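Local coordinates for protein putative cytosine/guanine deaminase (Unidentified, PDB 2PAJ) that catalyses the zinc-dependent hydrolytic deamination of pterins such as isoxanthopterin, turning a 2-amino-4-hydroxypteridine into the 2,4-dihydroxypteridine and ammonium, at residues S11-N16 with D38-G43; I68-V73 with E385-G390; T133-N138 with R163-R168; V140-M145 with L181-R186; R232-V237 with H274-S279. One frame throughout, in Å; residues are numbered along the deposited sequence.

Contact 1 (S11-N16 with D38-G43); sequences STLIRN and DIRIVG
The guanidinium of Arg40 carries Leu13 on one face: Leu13 CD1 lies 3.2 Å above its plane, displaced toward the rim, and 3.4 Å from Arg40 NH1. At the edge of the same group, near its plane, stands Ser11 OG; both Ser11 OG and Arg40 NE are held by Glu58, and Arg40 NH2 by the carbonyl of Ala53. A bend at chi3 (-88°) turns the arginine chain so that its flat end meets Leu13. Beneath these groups strands 11-15 and 39-42 run antiparallel. Thr12 pairs with Ile41 and Ile14 with Ile39 through two reciprocal backbone hydrogen bonds each, Ile14 N reaching Ile39 O at 2.9 Å. On the other face of the sheet Ile14 CD1 meets Ile41 CD1 at 4.1 Å, and Ile14 and Ile39 both pack on Ile68. The two faces thus differ in chemistry: one packs isoleucines against Ile68 of strand 67-73, while the other buries an arginine whose charge is probably offset by Glu58.

Contact 2 (I68-V73 with E385-G390); sequences IYPAWV and EVIHWG
With CG1 anti to its carbonyl carbon (chi1 -69°) and the chain then extended, Ile387 sends CD1 out from helix 383-398 to the Tyr69 ring, while Trp72, its CG also anti to the carbonyl carbon (chi1 -56°), swings its six-membered ring toward the same helix. Ile387 CD1 sits 3.6 Å from both CE2 and CZ of Tyr69, the two side chains crossing at about a right angle. The second branch, Ile387 CG2, lies more loosely at 4.4 Å from Pro70 CD. The phenol end of Tyr69 is tied to the carbonyl of Ala431, and its ring packs edge-to-face with Tyr417. Trp72 presents an edge rather than a face: Gly390 O lies near the indole plane, 3.4 Å from Trp72 CE3, and the backbone of Gly390, which has no side chain, comes up against this edge. The same carbonyl accepts the backbone hydrogen bond from Val73 N at 2.9 Å, with an N-H...O angle of 164°. Beside it a water lies 2.7 Å from both Val73 O and Trp389 O and links them, so the strand is joined to the helix by a direct bond and by a solvent link. In this amidohydrolase-family protein the contact packs helix 383-398, far along the sequence, against strand 67-73 of the TIM barrel, which leads directly to the zinc-binding His76 and His78.

Contact 3 (T133-N138 with R163-R168); sequences TVADHN and RFVLLR
Val134 and Asp136 each use both backbone N-H and C=O toward strand 163-168. Val134 N donates to Arg163 O (3.1 Å) and Val134 O accepts from Val165 N (2.9 Å); two residues on, Asp136 N reaches Val165 O and Asp136 O takes Leu167 N at 2.9 Å. Thr133 and Ala135 add CA-H...O contacts to Arg163 O and Val165 O, and their side chains meet those of Arg163 and Val165, Ala135 CB lying 3.9 Å from Val165 CB. Buried polar ends are satisfied outside the pair. Asp136 OD1 accepts from Leu79 N, Arg163 pairs with Asp413, and Arg168 with Asp196 and Glu188. Asp136 CB also rests 3.7 Å from Phe164 CZ. At the C-terminal end His137, centre of an inverse gamma turn, brings the edge of its ring to Leu167 O, 3.5 Å from His137 CD2; its NE2 bonds to Ala218 O and its carbonyl to ND1 of the zinc ligand His78. Parallel strands joined through helix 149-159 form a beta-alpha-beta unit of the TIM barrel, with second-shell His137 where strands end at the metal site.

Contact 4 (V140-M145 with L181-R186); sequences VYYPGM and LPTALR
Tyr142 lays its ring flat over the backbone of Ala184, the centre of the contact. Ala184 CA stands 3.6 Å from the ring centroid and only 12° off the ring normal, a CH-pi contact almost squarely over the face. The opposite face is covered from within its own segment by Met145 CB, 3.6 Å above the plane and likewise over the centre, so the phenol is held between an alanine and a methionine. Tyr142 takes up this place with CG between its backbone N and carbonyl carbon (chi1 58°), a rotamer that directs the ring toward 181-186. Thr183 crosses the tyrosine side chain at a slant, its methyl CG2 meeting Tyr142 CE1 at 3.6 Å, while Ala184 CB approaches the other flank of the ring at CE2. The Ala184 carbonyl comes in at the root of the side chain, 3.3 Å from Tyr142 CB. Next to it the Pro143 ring sets CD against Arg186 O at 3.4 Å. No direct hydrogen bond joins the segments; a water donates to both Pro143 O (2.9 Å) and Thr183 O. The type II turn from Tyr142 to Met145, with Gly144 at positive phi, is what folds Met145 back under the ring. Both segments belong to loops that leave the C-terminal ends of TIM-barrel strands, 131-136 and 163-168, and here they pack against one another well away from the zinc ion.

Contact 5 (R232-V237 with H274-S279); sequences RETAAV and HDWLGS
A Schellman motif ends helix 267-273, with Asp275 as its positive-phi C-prime residue, and the loop that follows packs on helix 228-240, on the outer layer of the TIM barrel. Here Arg232, its chain extended from CG to NE, lays its guanidinium over the ring of His274. Arg232 NH2 is 3.5 Å above the imidazole plane, over its centre, though the two flat groups are inclined by 44°. Arg232 NH1 comes within 2.9 Å of His274 ND1, but the angle is too poor for a hydrogen bond; ND1 bonds instead with the carbonyl of Pro228. Further along the helix the contacts are made by methyl groups: Ala235 CB sits 3.3 Å from Asp275 O, and Thr234 CG2 meets the edge of the Trp276 indole in its plane, 3.4 Å from NE1, whose polar partner is Met231 O. Asp275 OD2 stays 4.2 Å from Arg232 NE, beyond a salt bridge, with carboxylate and guanidinium nearly perpendicular. Taken together, the helix and the loop meet through an inclined guanidinium-over-ring contact and methyl contacts, with any attraction between arginine and aspartate probably modest and long-range.

How the contacts relate
Contact 1 comes first along the chain and lies in a small four-stranded sheet beside the barrel; its Ile14 and Ile39 touch Ile68 of contact 2, the two centres being about 19 Å apart. Contact 2 spans most of the remaining chain, so that contacts 3, 4 and 5 all fall between its two segments. Strands 67-73 and 131-136 are neighbours, and Val73 there packs on Thr133 of contact 3. Contacts 3 and 4 alternate along the sequence and meet where Arg168 lies against Tyr141, extending from barrel strands into their loops. Contact 5, about 19 Å from contact 3 between centres, belongs to a later part of the barrel. The contacts thus run from the outlying sheet, through the barrel strands by the zinc site, to loops and helices on the outside.

Contact 1 (S11-N16 with D38-G43)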
# COMPACT_ATOMS: atom_id res chain seq x y z
N SER A 11 -16.83 9.67 -20.12
CA SER A 11 -17.85 9.15 -19.22
C SER A 11 -17.91 7.64 -19.37
O SER A 11 -17.72 7.11 -20.46
CB SER A 11 -19.22 9.74 -19.53
OG SER A 11 -20.14 9.39 -18.51
N THR A 12 -18.17 6.95 -18.28
CA THR A 12 -18.22 5.51 -18.37
C THR A 12 -19.30 4.93 -17.48
O THR A 12 -19.57 5.46 -16.40
CB THR A 12 -16.87 4.91 -18.01
OG1 THR A 12 -15.89 5.37 -18.95
CG2 THR A 12 -16.93 3.40 -18.02
N LEU A 13 -19.91 3.85 -17.93
CA LEU A 13 -20.95 3.22 -17.15
C LEU A 13 -20.68 1.74 -16.94
O LEU A 13 -20.65 0.96 -17.88
CB LEU A 13 -22.31 3.41 -17.83
CG LEU A 13 -23.58 3.05 -17.04
CD1 LEU A 13 -23.83 4.10 -15.99
CD2 LEU A 13 -24.76 2.97 -17.99
N ILE A 14 -20.44 1.38 -15.69
CA ILE A 14 -20.22 -0.01 -15.32
C ILE A 14 -21.64 -0.47 -15.04
O ILE A 14 -22.33 0.09 -14.18
CB ILE A 14 -19.34 -0.10 -14.06
CG1 ILE A 14 -17.99 0.59 -14.31
CG2 ILE A 14 -19.11 -1.55 -13.68
CD1 ILE A 14 -17.11 0.67 -13.09
N ARG A 15 -22.10 -1.48 -15.78
CA ARG A 15 -23.47 -1.93 -15.60
C ARG A 15 -23.66 -3.35 -15.11
O ARG A 15 -22.84 -4.24 -15.35
CB ARG A 15 -24.25 -1.82 -16.91
CG ARG A 15 -23.94 -0.64 -17.79
CD ARG A 15 -24.82 -0.71 -19.03
NE ARG A 15 -26.24 -0.63 -18.68
CZ ARG A 15 -27.24 -1.00 -19.49
NH1 ARG A 15 -26.98 -1.47 -20.70
NH2 ARG A 15 -28.50 -0.87 -19.08
N ASN A 16 -24.79 -3.53 -14.42
CA ASN A 16 -25.24 -4.83 -13.93
C ASN A 16 -24.29 -5.61 -13.04
O ASN A 16 -24.02 -6.79 -13.29
CB ASN A 16 -25.63 -5.66 -15.15
CG ASN A 16 -26.52 -6.81 -14.81
OD1 ASN A 16 -27.52 -6.64 -14.12
ND2 ASN A 16 -26.17 -7.99 -15.29
N ASP A 38 -25.62 -0.30 -11.08
CA ASP A 38 -24.67 0.33 -12.01
C ASP A 38 -23.88 1.45 -11.36
O ASP A 38 -24.21 1.90 -10.26
CB ASP A 38 -25.39 0.90 -13.25
CG ASP A 38 -26.40 -0.06 -13.84
OD1 ASP A 38 -27.62 0.20 -13.69
OD2 ASP A 38 -25.99 -1.08 -14.45
N ILE A 39 -22.83 1.89 -12.06
CA ILE A 39 -21.98 2.98 -11.59
C ILE A 39 -21.49 3.86 -12.73
O ILE A 39 -20.88 3.38 -13.68
CB ILE A 39 -20.75 2.46 -10.85
CG1 ILE A 39 -21.18 1.57 -9.67
CG2 ILE A 39 -19.91 3.63 -10.35
CD1 ILE A 39 -20.03 0.92 -8.94
N ARG A 40 -21.77 5.16 -12.63
CA ARG A 40 -21.35 6.12 -13.65
C ARG A 40 -20.11 6.89 -13.20
O ARG A 40 -20.01 7.35 -12.07
CB ARG A 40 -22.48 7.11 -13.97
CG ARG A 40 -22.08 8.23 -14.91
CD ARG A 40 -23.26 8.95 -15.56
NE ARG A 40 -23.68 8.28 -16.80
CZ ARG A 40 -24.68 7.42 -16.87
NH1 ARG A 40 -25.37 7.12 -15.78
NH2 ARG A 40 -25.00 6.85 -18.04
N ILE A 41 -19.15 7.01 -14.11
CA ILE A 41 -17.91 7.71 -13.82
C ILE A 41 -17.70 8.85 -14.81
O ILE A 41 -17.77 8.64 -16.03
CB ILE A 41 -16.69 6.76 -13.92
CG1 ILE A 41 -16.80 5.65 -12.88
CG2 ILE A 41 -15.38 7.55 -13.77
CD1 ILE A 41 -15.77 4.53 -13.06
N VAL A 42 -17.48 10.05 -14.30
CA VAL A 42 -17.21 11.19 -15.17
C VAL A 42 -15.84 11.74 -14.77
O VAL A 42 -15.66 12.29 -13.69
CB VAL A 42 -18.28 12.30 -15.07
CG1 VAL A 42 -18.47 12.73 -13.62
CG2 VAL A 42 -17.88 13.48 -15.95
N GLY A 43 -14.87 11.55 -15.66
CA GLY A 43 -13.53 12.01 -15.36
C GLY A 43 -12.88 11.07 -14.37
O GLY A 43 -12.76 9.86 -14.61

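Contact 2 (I68-V73 with E385-G390)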
# COMPACT_ATOMS: atom_id res chain seq x y z
N ILE A 68 -17.96 -5.82 -7.50
CA ILE A 68 -17.22 -4.57 -7.47
C ILE A 68 -16.76 -4.29 -6.04
O ILE A 68 -17.50 -4.49 -5.09
CB ILE A 68 -18.09 -3.40 -8.01
CG1 ILE A 68 -18.34 -3.61 -9.51
CG2 ILE A 68 -17.40 -2.07 -7.79
CD1 ILE A 68 -19.19 -2.56 -10.15
N TYR A 69 -15.51 -3.84 -5.93
CA TYR A 69 -14.85 -3.52 -4.68
C TYR A 69 -14.10 -2.21 -4.94
O TYR A 69 -13.87 -1.84 -6.10
CB TYR A 69 -13.76 -4.56 -4.37
CG TYR A 69 -14.09 -5.79 -3.54
CD1 TYR A 69 -15.27 -6.51 -3.73
CD2 TYR A 69 -13.15 -6.28 -2.61
CE1 TYR A 69 -15.52 -7.69 -3.03
CE2 TYR A 69 -13.39 -7.45 -1.90
CZ TYR A 69 -14.57 -8.15 -2.11
OH TYR A 69 -14.79 -9.32 -1.44
N PRO A 70 -13.73 -1.48 -3.88
CA PRO A 70 -12.98 -0.26 -4.19
C PRO A 70 -11.55 -0.81 -4.34
O PRO A 70 -11.21 -1.80 -3.69
CB PRO A 70 -13.19 0.60 -2.94
CG PRO A 70 -13.40 -0.38 -1.88
CD PRO A 70 -14.28 -1.42 -2.52
N ALA A 71 -10.74 -0.24 -5.22
CA ALA A 71 -9.37 -0.73 -5.41
C ALA A 71 -8.61 -0.74 -4.07
O ALA A 71 -8.89 0.07 -3.19
CB ALA A 71 -8.64 0.14 -6.43
N TRP A 72 -7.67 -1.67 -3.90
CA TRP A 72 -6.94 -1.75 -2.64
C TRP A 72 -5.96 -0.60 -2.44
O TRP A 72 -5.47 0.01 -3.38
CB TRP A 72 -6.14 -3.06 -2.55
CG TRP A 72 -6.93 -4.31 -2.69
CD1 TRP A 72 -6.90 -5.19 -3.74
CD2 TRP A 72 -7.92 -4.80 -1.79
NE1 TRP A 72 -7.82 -6.18 -3.55
CE2 TRP A 72 -8.47 -5.97 -2.36
CE3 TRP A 72 -8.42 -4.35 -0.55
CZ2 TRP A 72 -9.48 -6.71 -1.74
CZ3 TRP A 72 -9.42 -5.08 0.07
CH2 TRP A 72 -9.95 -6.25 -0.53
N VAL A 73 -5.67 -0.34 -1.17
CA VAL A 73 -4.73 0.68 -0.76
C VAL A 73 -3.68 -0.03 0.11
O VAL A 73 -3.98 -0.46 1.22
CB VAL A 73 -5.42 1.78 0.07
CG1 VAL A 73 -4.43 2.88 0.40
CG2 VAL A 73 -6.59 2.34 -0.70
N GLU A 385 -15.56 -5.68 7.27
CA GLU A 385 -14.66 -5.21 8.30
C GLU A 385 -13.26 -5.12 7.71
O GLU A 385 -12.57 -4.12 7.84
CB GLU A 385 -14.69 -6.22 9.43
CG GLU A 385 -14.75 -5.64 10.82
CD GLU A 385 -13.41 -5.22 11.30
OE1 GLU A 385 -13.22 -5.08 12.54
OE2 GLU A 385 -12.53 -5.02 10.43
N VAL A 386 -12.85 -6.19 7.05
CA VAL A 386 -11.54 -6.28 6.43
C VAL A 386 -11.42 -5.46 5.14
O VAL A 386 -10.37 -4.88 4.86
CB VAL A 386 -11.20 -7.75 6.15
CG1 VAL A 386 -9.85 -7.88 5.49
CG2 VAL A 386 -11.26 -8.54 7.45
N ILE A 387 -12.49 -5.41 4.36
CA ILE A 387 -12.47 -4.65 3.12
C ILE A 387 -12.25 -3.19 3.47
O ILE A 387 -11.67 -2.44 2.69
CB ILE A 387 -13.80 -4.81 2.33
CG1 ILE A 387 -13.92 -6.24 1.78
CG2 ILE A 387 -13.84 -3.82 1.19
CD1 ILE A 387 -15.23 -6.51 1.08
N HIS A 388 -12.72 -2.79 4.64
CA HIS A 388 -12.56 -1.41 5.07
C HIS A 388 -11.09 -1.14 5.32
O HIS A 388 -10.55 -0.15 4.83
CB HIS A 388 -13.33 -1.16 6.36
CG HIS A 388 -13.35 0.28 6.77
ND1 HIS A 388 -12.94 0.71 8.01
CD2 HIS A 388 -13.69 1.38 6.07
CE1 HIS A 388 -13.03 2.02 8.06
NE2 HIS A 388 -13.48 2.46 6.90
N TRP A 389 -10.46 -2.03 6.08
CA TRP A 389 -9.04 -1.90 6.40
C TRP A 389 -8.18 -1.82 5.15
O TRP A 389 -7.25 -1.02 5.09
CB TRP A 389 -8.60 -3.10 7.24
CG TRP A 389 -9.19 -3.13 8.60
CD1 TRP A 389 -9.78 -2.09 9.26
CD2 TRP A 389 -9.16 -4.22 9.53
NE1 TRP A 389 -10.11 -2.46 10.54
CE2 TRP A 389 -9.74 -3.76 10.74
CE3 TRP A 389 -8.69 -5.55 9.46
CZ2 TRP A 389 -9.87 -4.58 11.88
CZ3 TRP A 389 -8.82 -6.36 10.59
CH2 TRP A 389 -9.40 -5.87 11.79
N GLY A 390 -8.52 -2.63 4.16
CA GLY A 390 -7.75 -2.68 2.92
C GLY A 390 -8.02 -1.59 1.91
O GLY A 390 -7.31 -1.49 0.90
O HOH W 1 -5.00 -0.21 3.74

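Contact 3 (T133-N138 with R163-R168)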
# COMPACT_ATOMS: atom_id res chain seq x y z
N THR A 133 -3.56 2.04 -5.21
CA THR A 133 -2.74 2.95 -4.43
C THR A 133 -1.69 2.13 -3.69
O THR A 133 -2.02 1.32 -2.83
CB THR A 133 -3.56 3.73 -3.39
OG1 THR A 133 -4.77 4.20 -3.98
CG2 THR A 133 -2.77 4.91 -2.89
N VAL A 134 -0.43 2.34 -4.03
CA VAL A 134 0.66 1.62 -3.41
C VAL A 134 1.54 2.57 -2.61
O VAL A 134 1.77 3.70 -3.01
CB VAL A 134 1.52 0.91 -4.47
CG1 VAL A 134 2.53 -0.00 -3.80
CG2 VAL A 134 0.64 0.16 -5.45
N ALA A 135 2.02 2.10 -1.47
CA ALA A 135 2.90 2.89 -0.62
C ALA A 135 4.14 2.04 -0.41
O ALA A 135 4.04 0.91 0.08
CB ALA A 135 2.22 3.20 0.71
N ASP A 136 5.30 2.55 -0.81
CA ASP A 136 6.53 1.81 -0.62
C ASP A 136 7.43 2.47 0.42
O ASP A 136 7.66 3.68 0.38
CB ASP A 136 7.28 1.66 -1.94
CG ASP A 136 8.60 0.91 -1.77
OD1 ASP A 136 8.58 -0.25 -1.30
OD2 ASP A 136 9.66 1.48 -2.10
N HIS A 137 7.91 1.66 1.36
CA HIS A 137 8.81 2.12 2.41
C HIS A 137 10.20 1.87 1.83
O HIS A 137 10.86 0.88 2.14
CB HIS A 137 8.62 1.30 3.70
CG HIS A 137 9.31 1.88 4.89
ND1 HIS A 137 9.32 1.27 6.12
CD2 HIS A 137 10.01 3.03 5.04
CE1 HIS A 137 10.00 2.01 6.98
NE2 HIS A 137 10.43 3.08 6.35
N ASN A 138 10.60 2.78 0.95
CA ASN A 138 11.89 2.69 0.27
C ASN A 138 13.02 3.16 1.17
O ASN A 138 12.94 4.23 1.79
CB ASN A 138 11.85 3.51 -1.02
CG ASN A 138 13.15 3.44 -1.80
OD1 ASN A 138 13.91 2.47 -1.68
ND2 ASN A 138 13.42 4.46 -2.61
N ARG A 163 -1.53 5.33 -8.25
CA ARG A 163 -1.22 6.42 -7.33
C ARG A 163 -0.07 5.86 -6.52
O ARG A 163 -0.14 4.71 -6.07
CB ARG A 163 -2.36 6.70 -6.36
CG ARG A 163 -3.69 7.10 -6.94
CD ARG A 163 -4.67 7.25 -5.78
NE ARG A 163 -6.02 7.52 -6.23
CZ ARG A 163 -6.41 8.69 -6.72
NH1 ARG A 163 -5.53 9.68 -6.81
NH2 ARG A 163 -7.66 8.86 -7.14
N PHE A 164 0.97 6.65 -6.30
CA PHE A 164 2.11 6.19 -5.53
C PHE A 164 2.38 7.06 -4.32
O PHE A 164 2.24 8.28 -4.37
CB PHE A 164 3.35 6.14 -6.42
CG PHE A 164 4.52 5.47 -5.77
CD1 PHE A 164 4.48 4.10 -5.48
CD2 PHE A 164 5.66 6.19 -5.43
CE1 PHE A 164 5.55 3.46 -4.87
CE2 PHE A 164 6.74 5.57 -4.82
CZ PHE A 164 6.70 4.20 -4.53
N VAL A 165 2.74 6.42 -3.21
CA VAL A 165 3.04 7.13 -1.98
C VAL A 165 4.46 6.76 -1.57
O VAL A 165 4.73 5.62 -1.19
CB VAL A 165 2.06 6.74 -0.85
CG1 VAL A 165 2.44 7.44 0.44
CG2 VAL A 165 0.65 7.09 -1.24
N LEU A 166 5.38 7.71 -1.66
CA LEU A 166 6.77 7.46 -1.30
C LEU A 166 7.02 7.61 0.20
O LEU A 166 6.78 8.66 0.78
CB LEU A 166 7.70 8.39 -2.07
CG LEU A 166 9.19 8.26 -1.73
CD1 LEU A 166 9.66 6.83 -1.97
CD2 LEU A 166 9.99 9.24 -2.57
N LEU A 167 7.50 6.54 0.81
CA LEU A 167 7.81 6.53 2.24
C LEU A 167 9.34 6.56 2.34
O LEU A 167 9.98 5.53 2.56
CB LEU A 167 7.25 5.27 2.90
CG LEU A 167 5.81 4.85 2.60
CD1 LEU A 167 5.47 3.61 3.40
CD2 LEU A 167 4.87 5.98 2.94
N ARG A 168 9.91 7.75 2.16
CA ARG A 168 11.35 7.97 2.18
C ARG A 168 11.99 7.50 3.48
O ARG A 168 11.89 8.16 4.50
CB ARG A 168 11.63 9.46 1.95
CG ARG A 168 12.91 9.80 1.19
CD ARG A 168 14.16 9.49 1.99
NE ARG A 168 15.37 9.98 1.34
CZ ARG A 168 16.60 9.82 1.81
NH1 ARG A 168 16.80 9.18 2.95
NH2 ARG A 168 17.64 10.29 1.13

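Contact 4 (V140-M145 with L181-R186)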
# COMPACT_ATOMS: atom_id res chain seq x y z
N VAL A 140 16.53 2.34 0.17
CA VAL A 140 17.80 2.20 -0.51
C VAL A 140 18.22 3.64 -0.87
O VAL A 140 17.72 4.26 -1.81
CB VAL A 140 17.72 1.28 -1.76
CG1 VAL A 140 16.60 0.28 -1.57
CG2 VAL A 140 17.56 2.07 -3.03
N TYR A 141 19.10 4.17 -0.03
CA TYR A 141 19.66 5.51 -0.15
C TYR A 141 21.02 5.43 0.54
O TYR A 141 21.19 4.71 1.53
CB TYR A 141 18.79 6.52 0.58
CG TYR A 141 17.41 6.70 -0.01
CD1 TYR A 141 17.25 7.27 -1.28
CD2 TYR A 141 16.27 6.29 0.69
CE1 TYR A 141 15.99 7.44 -1.83
CE2 TYR A 141 15.00 6.45 0.15
CZ TYR A 141 14.88 7.02 -1.11
OH TYR A 141 13.64 7.14 -1.69
N TYR A 142 22.00 6.15 0.01
CA TYR A 142 23.35 6.16 0.58
C TYR A 142 24.16 7.21 -0.14
O TYR A 142 23.94 7.47 -1.32
CB TYR A 142 24.01 4.79 0.42
CG TYR A 142 24.11 4.32 -1.01
CD1 TYR A 142 25.26 4.58 -1.77
CD2 TYR A 142 23.09 3.55 -1.60
CE1 TYR A 142 25.40 4.09 -3.06
CE2 TYR A 142 23.22 3.06 -2.89
CZ TYR A 142 24.37 3.32 -3.61
OH TYR A 142 24.53 2.79 -4.88
N PRO A 143 25.11 7.84 0.57
CA PRO A 143 25.95 8.88 -0.03
C PRO A 143 26.52 8.48 -1.38
O PRO A 143 27.11 7.41 -1.53
CB PRO A 143 27.03 9.08 1.03
CG PRO A 143 26.28 8.85 2.30
CD PRO A 143 25.48 7.61 1.99
N GLY A 144 26.31 9.33 -2.38
CA GLY A 144 26.84 9.06 -3.70
C GLY A 144 26.11 8.05 -4.57
O GLY A 144 26.64 7.65 -5.61
N MET A 145 24.92 7.64 -4.17
CA MET A 145 24.16 6.68 -4.96
C MET A 145 24.09 7.21 -6.40
O MET A 145 23.70 8.35 -6.64
CB MET A 145 22.76 6.52 -4.38
CG MET A 145 21.84 5.57 -5.15
SD MET A 145 20.36 5.13 -4.18
CE MET A 145 19.78 6.73 -3.68
N LEU A 181 31.66 -1.89 5.98
CA LEU A 181 30.35 -1.63 5.37
C LEU A 181 30.63 -0.92 4.05
O LEU A 181 31.29 0.12 4.02
CB LEU A 181 29.50 -0.70 6.24
CG LEU A 181 28.82 -1.23 7.50
CD1 LEU A 181 28.05 -0.10 8.19
CD2 LEU A 181 27.87 -2.36 7.12
N PRO A 182 30.13 -1.48 2.93
CA PRO A 182 30.35 -0.86 1.61
C PRO A 182 29.53 0.40 1.32
O PRO A 182 28.58 0.72 2.05
CB PRO A 182 30.02 -1.99 0.65
CG PRO A 182 28.94 -2.77 1.39
CD PRO A 182 29.47 -2.80 2.81
N THR A 183 29.90 1.09 0.25
CA THR A 183 29.22 2.31 -0.20
C THR A 183 27.72 2.28 0.09
O THR A 183 27.20 3.12 0.81
CB THR A 183 29.37 2.50 -1.75
OG1 THR A 183 30.73 2.30 -2.15
CG2 THR A 183 28.93 3.91 -2.17
N ALA A 184 27.04 1.29 -0.48
CA ALA A 184 25.59 1.14 -0.35
C ALA A 184 24.95 1.08 1.04
O ALA A 184 23.83 1.58 1.22
CB ALA A 184 25.15 -0.07 -1.15
N LEU A 185 25.62 0.49 2.02
CA LEU A 185 25.03 0.39 3.36
C LEU A 185 25.39 1.47 4.37
O LEU A 185 25.04 1.36 5.54
CB LEU A 185 25.35 -0.98 3.97
CG LEU A 185 24.79 -2.23 3.29
CD1 LEU A 185 23.31 -2.00 2.99
CD2 LEU A 185 25.57 -2.56 2.00
N ARG A 186 26.10 2.52 3.93
CA ARG A 186 26.49 3.60 4.84
C ARG A 186 25.37 4.60 5.07
O ARG A 186 24.69 5.03 4.13
CB ARG A 186 27.70 4.36 4.30
CG ARG A 186 29.02 3.89 4.86
CD ARG A 186 30.16 4.52 4.11
NE ARG A 186 31.34 3.66 4.10
CZ ARG A 186 32.28 3.73 3.18
NH1 ARG A 186 32.18 4.62 2.19
NH2 ARG A 186 33.33 2.91 3.24
O HOH W 2 27.94 6.02 0.84

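Contact 5 (R232-V237 with H274-S279)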
# COMPACT_ATOMS: atom_id res chain seq x y z
N ARG A 232 12.82 14.08 16.94
CA ARG A 232 12.03 15.27 17.23
C ARG A 232 12.16 16.23 16.05
O ARG A 232 11.15 16.63 15.44
CB ARG A 232 12.50 15.97 18.50
CG ARG A 232 12.07 15.28 19.78
CD ARG A 232 12.02 16.26 20.93
NE ARG A 232 11.57 15.67 22.19
CZ ARG A 232 12.29 14.82 22.91
NH1 ARG A 232 13.49 14.45 22.50
NH2 ARG A 232 11.81 14.33 24.06
N GLU A 233 13.39 16.59 15.71
CA GLU A 233 13.60 17.51 14.60
C GLU A 233 13.09 16.92 13.30
O GLU A 233 12.54 17.61 12.46
CB GLU A 233 15.08 17.91 14.50
CG GLU A 233 16.07 16.75 14.42
CD GLU A 233 17.50 17.18 14.81
OE1 GLU A 233 17.71 17.58 15.98
OE2 GLU A 233 18.42 17.11 13.94
N THR A 234 13.25 15.62 13.15
CA THR A 234 12.79 14.94 11.95
C THR A 234 11.26 15.07 11.82
O THR A 234 10.73 15.18 10.71
CB THR A 234 13.18 13.47 11.99
OG1 THR A 234 13.57 13.06 10.68
CG2 THR A 234 12.05 12.63 12.48
N ALA A 235 10.57 15.05 12.96
CA ALA A 235 9.11 15.18 12.99
C ALA A 235 8.71 16.60 12.59
O ALA A 235 7.76 16.80 11.84
CB ALA A 235 8.60 14.87 14.39
N ALA A 236 9.45 17.58 13.11
CA ALA A 236 9.21 18.99 12.84
C ALA A 236 9.28 19.35 11.37
O ALA A 236 8.52 20.19 10.89
CB ALA A 236 10.19 19.83 13.62
N VAL A 237 10.22 18.75 10.65
CA VAL A 237 10.38 19.05 9.23
C VAL A 237 9.18 18.53 8.45
O VAL A 237 8.62 19.24 7.61
CB VAL A 237 11.65 18.40 8.68
CG1 VAL A 237 11.82 18.76 7.22
CG2 VAL A 237 12.84 18.86 9.49
N HIS A 274 8.73 12.03 21.90
CA HIS A 274 9.63 12.57 20.90
C HIS A 274 8.92 13.00 19.63
O HIS A 274 9.45 12.87 18.54
CB HIS A 274 10.71 11.54 20.57
CG HIS A 274 11.60 11.24 21.73
ND1 HIS A 274 12.90 11.69 21.81
CD2 HIS A 274 11.34 10.60 22.90
CE1 HIS A 274 13.41 11.35 22.98
NE2 HIS A 274 12.48 10.69 23.66
N ASP A 275 7.70 13.51 19.81
CA ASP A 275 6.87 14.01 18.71
C ASP A 275 6.60 13.00 17.59
O ASP A 275 6.51 13.39 16.42
CB ASP A 275 7.51 15.27 18.11
CG ASP A 275 7.67 16.40 19.12
OD1 ASP A 275 6.66 16.80 19.76
OD2 ASP A 275 8.81 16.89 19.28
N TRP A 276 6.44 11.73 17.94
CA TRP A 276 6.19 10.71 16.93
C TRP A 276 4.88 9.94 17.05
O TRP A 276 4.83 8.73 16.81
CB TRP A 276 7.37 9.73 16.85
CG TRP A 276 8.28 10.08 15.75
CD1 TRP A 276 9.24 11.07 15.75
CD2 TRP A 276 8.24 9.57 14.41
NE1 TRP A 276 9.78 11.21 14.50
CE2 TRP A 276 9.20 10.31 13.65
CE3 TRP A 276 7.50 8.57 13.77
CZ2 TRP A 276 9.42 10.07 12.28
CZ3 TRP A 276 7.72 8.33 12.42
CH2 TRP A 276 8.67 9.09 11.69
N LEU A 277 3.82 10.64 17.41
CA LEU A 277 2.49 10.06 17.49
C LEU A 277 1.55 11.11 16.91
O LEU A 277 1.96 12.23 16.64
CB LEU A 277 2.08 9.74 18.94
CG LEU A 277 2.79 8.67 19.77
CD1 LEU A 277 1.97 8.40 21.02
CD2 LEU A 277 2.97 7.39 18.97
N GLY A 278 0.29 10.74 16.74
CA GLY A 278 -0.68 11.66 16.18
C GLY A 278 -1.28 11.07 14.93
O GLY A 278 -0.69 10.19 14.34
N SER A 279 -2.45 11.55 14.54
CA SER A 279 -3.13 11.04 13.35
C SER A 279 -2.26 11.31 12.14
O SER A 279 -2.58 10.90 11.02
CB SER A 279 -4.48 11.74 13.20
OG SER A 279 -4.35 13.12 13.45
O HOH W 3 9.05 17.56 16.15